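Local coordinates for ATP-dependent RNA helicase HrpB (Escherichia coli, PDB 6EUD), which hydrolyses ATP to ADP and phosphate as a DExH-box helicase of the DEAH/RHA type that binds single-stranded RNA, at residues A[708-720]-A[798-808]. Numbering follows the deposited sequence.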
loop_
_atom_site.group_PDB
_atom_site.type_symbol
_atom_site.label_atom_id
_atom_site.label_comp_id
_atom_site.label_asym_id
_atom_site.label_seq_id
_atom_site.Cartn_x
_atom_site.Cartn_y
_atom_site.Cartn_z
ATOM N N ALA A 708 19.100 17.998 36.577
ATOM C CA ALA A 708 19.539 19.272 36.018
ATOM C C ALA A 708 20.896 19.647 36.565
ATOM O O ALA A 708 21.683 20.288 35.868
ATOM C CB ALA A 708 18.522 20.390 36.309
ATOM N N HIS A 709 21.158 19.256 37.815
ATOM C CA HIS A 709 22.434 19.502 38.477
ATOM C C HIS A 709 23.014 18.218 39.030
ATOM O O HIS A 709 22.268 17.329 39.449
ATOM C CB HIS A 709 22.281 20.504 39.619
ATOM C CG HIS A 709 21.934 21.886 39.173
ATOM N ND1 HIS A 709 20.640 22.276 38.896
ATOM C CD2 HIS A 709 22.715 22.969 38.941
ATOM C CE1 HIS A 709 20.641 23.541 38.517
ATOM N NE2 HIS A 709 21.884 23.984 38.535
ATOM N N TYR A 710 24.344 18.127 39.041
ATOM C CA TYR A 710 25.055 17.020 39.678
ATOM C C TYR A 710 25.759 17.557 40.944
ATOM O O TYR A 710 26.372 18.636 40.908
ATOM C CB TYR A 710 26.058 16.380 38.700
ATOM C CG TYR A 710 26.780 15.158 39.249
ATOM C CD1 TYR A 710 26.208 13.889 39.154
ATOM C CD2 TYR A 710 28.042 15.272 39.842
ATOM C CE1 TYR A 710 26.858 12.760 39.658
ATOM C CE2 TYR A 710 28.711 14.151 40.350
ATOM C CZ TYR A 710 28.113 12.901 40.260
ATOM O OH TYR A 710 28.755 11.795 40.760
ATOM N N THR A 711 25.647 16.842 42.068
ATOM C CA THR A 711 26.372 17.233 43.287
ATOM C C THR A 711 27.761 16.590 43.311
ATOM O O THR A 711 27.884 15.367 43.371
ATOM C CB THR A 711 25.636 16.828 44.582
ATOM O OG1 THR A 711 24.294 17.314 44.552
ATOM C CG2 THR A 711 26.366 17.392 45.813
ATOM N N VAL A 712 28.798 17.418 43.250
ATOM C CA VAL A 712 30.184 16.938 43.244
ATOM C C VAL A 712 30.684 16.673 44.687
ATOM O O VAL A 712 29.979 16.975 45.652
ATOM C CB VAL A 712 31.099 17.955 42.514
ATOM C CG1 VAL A 712 30.807 17.950 41.028
ATOM C CG2 VAL A 712 30.912 19.338 43.090
ATOM N N PRO A 713 31.884 16.080 44.839
ATOM C CA PRO A 713 32.352 15.766 46.201
ATOM C C PRO A 713 32.371 16.923 47.209
ATOM O O PRO A 713 32.183 16.656 48.397
ATOM C CB PRO A 713 33.763 15.249 45.954
ATOM C CG PRO A 713 33.630 14.529 44.627
ATOM C CD PRO A 713 32.684 15.377 43.814
ATOM N N THR A 714 32.579 18.162 46.769
ATOM C CA THR A 714 32.601 19.284 47.691
ATOM C C THR A 714 31.213 19.639 48.194
ATOM O O THR A 714 31.075 20.377 49.163
ATOM C CB THR A 714 33.218 20.542 47.045
ATOM O OG1 THR A 714 32.489 20.894 45.857
ATOM C CG2 THR A 714 34.669 20.291 46.692
ATOM N N GLY A 715 30.173 19.131 47.534
ATOM C CA GLY A 715 28.816 19.505 47.893
ATOM C C GLY A 715 28.234 20.544 46.942
ATOM O O GLY A 715 27.027 20.825 46.978
ATOM N N SER A 716 29.087 21.116 46.090
ATOM C CA SER A 716 28.617 22.048 45.067
ATOM C C SER A 716 27.631 21.365 44.114
ATOM O O SER A 716 27.752 20.174 43.812
ATOM C CB SER A 716 29.790 22.624 44.268
ATOM O OG SER A 716 30.578 23.510 45.048
ATOM N N ARG A 717 26.651 22.131 43.649
ATOM C CA ARG A 717 25.696 21.630 42.671
ATOM C C ARG A 717 26.028 22.200 41.298
ATOM O O ARG A 717 25.762 23.371 41.046
ATOM C CB ARG A 717 24.265 21.989 43.080
ATOM C CG ARG A 717 23.958 21.680 44.543
ATOM C CD ARG A 717 22.522 21.279 44.726
ATOM N NE ARG A 717 22.248 20.037 44.013
ATOM C CZ ARG A 717 21.053 19.679 43.555
ATOM N NH1 ARG A 717 19.997 20.470 43.716
ATOM N NH2 ARG A 717 20.919 18.530 42.917
ATOM N N ILE A 718 26.618 21.371 40.424
ATOM C CA ILE A 718 27.056 21.821 39.106
ATOM C C ILE A 718 26.040 21.405 38.020
ATOM O O ILE A 718 25.578 20.254 37.987
ATOM C CB ILE A 718 28.451 21.265 38.742
ATOM C CG1 ILE A 718 29.449 21.442 39.897
ATOM C CG2 ILE A 718 28.969 21.917 37.473
ATOM C CD1 ILE A 718 29.597 22.872 40.387
ATOM N N ALA A 719 25.697 22.350 37.146
ATOM C CA ALA A 719 24.715 22.126 36.091
ATOM C C ALA A 719 25.228 21.131 35.066
ATOM O O ALA A 719 26.359 21.236 34.602
ATOM C CB ALA A 719 24.364 23.437 35.406
ATOM N N ILE A 720 24.396 20.159 34.723
ATOM C CA ILE A 720 24.694 19.273 33.618
ATOM C C ILE A 720 24.153 19.887 32.319
ATOM O O ILE A 720 23.036 20.391 32.287
ATOM C CB ILE A 720 24.084 17.893 33.857
ATOM C CG1 ILE A 720 24.715 17.242 35.100
ATOM C CG2 ILE A 720 24.220 17.025 32.622
ATOM C CD1 ILE A 720 24.198 15.825 35.381
ATOM N N ASP A 798 47.755 12.246 44.995
ATOM C CA ASP A 798 46.711 11.222 44.875
ATOM C C ASP A 798 45.293 11.821 44.994
ATOM O O ASP A 798 44.582 11.575 45.974
ATOM C CB ASP A 798 46.914 10.136 45.932
ATOM C CG ASP A 798 46.273 8.818 45.549
ATOM O OD1 ASP A 798 47.016 7.875 45.201
ATOM O OD2 ASP A 798 45.030 8.718 45.593
ATOM N N PRO A 799 44.870 12.595 43.976
ATOM C CA PRO A 799 43.589 13.317 43.999
ATOM C C PRO A 799 42.371 12.402 44.115
ATOM O O PRO A 799 41.379 12.786 44.728
ATOM C CB PRO A 799 43.591 14.065 42.662
ATOM C CG PRO A 799 44.521 13.291 41.798
ATOM C CD PRO A 799 45.572 12.760 42.691
ATOM N N ALA A 800 42.452 11.205 43.550
ATOM C CA ALA A 800 41.374 10.225 43.651
ATOM C C ALA A 800 41.007 9.870 45.098
ATOM O O ALA A 800 39.859 9.492 45.371
ATOM C CB ALA A 800 41.752 8.960 42.896
ATOM N N ASN A 801 41.976 9.983 46.012
ATOM C CA ASN A 801 41.768 9.600 47.416
ATOM C C ASN A 801 41.900 10.745 48.425
ATOM O O ASN A 801 41.715 10.543 49.622
ATOM C CB ASN A 801 42.739 8.486 47.813
ATOM C CG ASN A 801 42.541 7.231 46.998
ATOM O OD1 ASN A 801 41.641 6.441 47.268
ATOM N ND2 ASN A 801 43.389 7.036 45.997
ATOM N N THR A 802 42.233 11.937 47.947
ATOM C CA THR A 802 42.296 13.107 48.811
ATOM C C THR A 802 40.913 13.531 49.308
ATOM O O THR A 802 39.990 13.729 48.509
ATOM C CB THR A 802 42.951 14.284 48.086
ATOM O OG1 THR A 802 44.346 14.007 47.921
ATOM C CG2 THR A 802 42.780 15.570 48.885
ATOM N N ALA A 803 40.776 13.666 50.625
ATOM C CA ALA A 803 39.515 14.068 51.236
ATOM C C ALA A 803 39.020 15.389 50.668
ATOM O O ALA A 803 39.743 16.389 50.689
ATOM C CB ALA A 803 39.664 14.172 52.737
ATOM N N PRO A 804 37.783 15.390 50.146
ATOM C CA PRO A 804 37.170 16.611 49.619
ATOM C C PRO A 804 36.952 17.651 50.707
ATOM O O PRO A 804 36.489 17.307 51.796
ATOM C CB PRO A 804 35.833 16.117 49.052
ATOM C CG PRO A 804 35.550 14.868 49.780
ATOM C CD PRO A 804 36.887 14.229 50.011
ATOM N N THR A 805 37.306 18.901 50.420
ATOM C CA THR A 805 37.002 20.006 51.322
ATOM C C THR A 805 35.492 20.226 51.337
ATOM O O THR A 805 34.927 20.751 50.372
ATOM C CB THR A 805 37.715 21.313 50.904
ATOM O OG1 THR A 805 37.297 21.695 49.586
ATOM C CG2 THR A 805 39.228 21.136 50.929
ATOM N N ARG A 806 34.841 19.810 52.422
ATOM C CA ARG A 806 33.385 19.917 52.537
ATOM C C ARG A 806 32.921 21.382 52.529
ATOM O O ARG A 806 33.178 22.125 53.481
ATOM C CB ARG A 806 32.892 19.208 53.808
ATOM C CG ARG A 806 31.509 18.584 53.673
ATOM C CD ARG A 806 31.328 17.992 52.289
ATOM N NE ARG A 806 29.927 17.762 51.948
ATOM C CZ ARG A 806 29.523 17.206 50.808
ATOM N NH1 ARG A 806 30.417 16.827 49.902
ATOM N NH2 ARG A 806 28.230 17.031 50.566
ATOM N N ARG A 807 32.251 21.793 51.449
ATOM C CA ARG A 807 31.738 23.158 51.319
ATOM C C ARG A 807 30.537 23.381 52.238
ATOM O O ARG A 807 30.406 24.426 52.884
ATOM C CB ARG A 807 31.337 23.456 49.868
ATOM C CG ARG A 807 32.138 24.572 49.195
ATOM C CD ARG A 807 31.237 25.469 48.358
ATOM N NE ARG A 807 30.088 24.734 47.835
ATOM C CZ ARG A 807 28.832 25.170 47.886
ATOM N NH1 ARG A 807 28.559 26.348 48.432
ATOM N NH2 ARG A 807 27.845 24.433 47.387
ATOM N N THR A 808 29.664 22.379 52.292
ATOM C CA THR A 808 28.431 22.453 53.068
ATOM C C THR A 808 28.593 21.794 54.440
ATOM O O THR A 808 27.840 20.895 54.812
ATOM C CB THR A 808 27.257 21.798 52.296
ATOM O OG1 THR A 808 27.688 20.550 51.736
ATOM C CG2 THR A 808 26.779 22.708 51.164
#
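T714 and R806 bring the backbones of the 712-715 turn and the irregular tail 798-808 within 4.9 Å of each other (CA to CA), and a main-chain hydrogen bond joins them, R807 N to T714 O at 2.9 Å. On one flank the pyrrolidine rings of P713 and P804 meet through their CB atoms, 3.8 Å apart. T714 and T805 lie side by side and point the same way, with T714 CG2 3.7 Å from T805 O. The chi1 of 57° sets T714 OG1 between its backbone N and carbonyl carbon, and the hydroxyl is hydrogen-bonded to E736, as is that of S716. R807 CB packs against T714 O, and beyond it the chain bends to bring NE to S716 OG, a weak hydrogen bond of 3.1 Å with an angle of only 124° at the hydrogen. Residues 805-808 are poorly ordered, so the arginine placements are less certain than the prolines. Residues 804-808 of the C-terminal tail thus lie across the turn connecting strands 709-711 and 717-721, a beta-hairpin closed by a type I turn plus G1 bulge, with G715 at the bulge position, in the HrpB C-terminal domain.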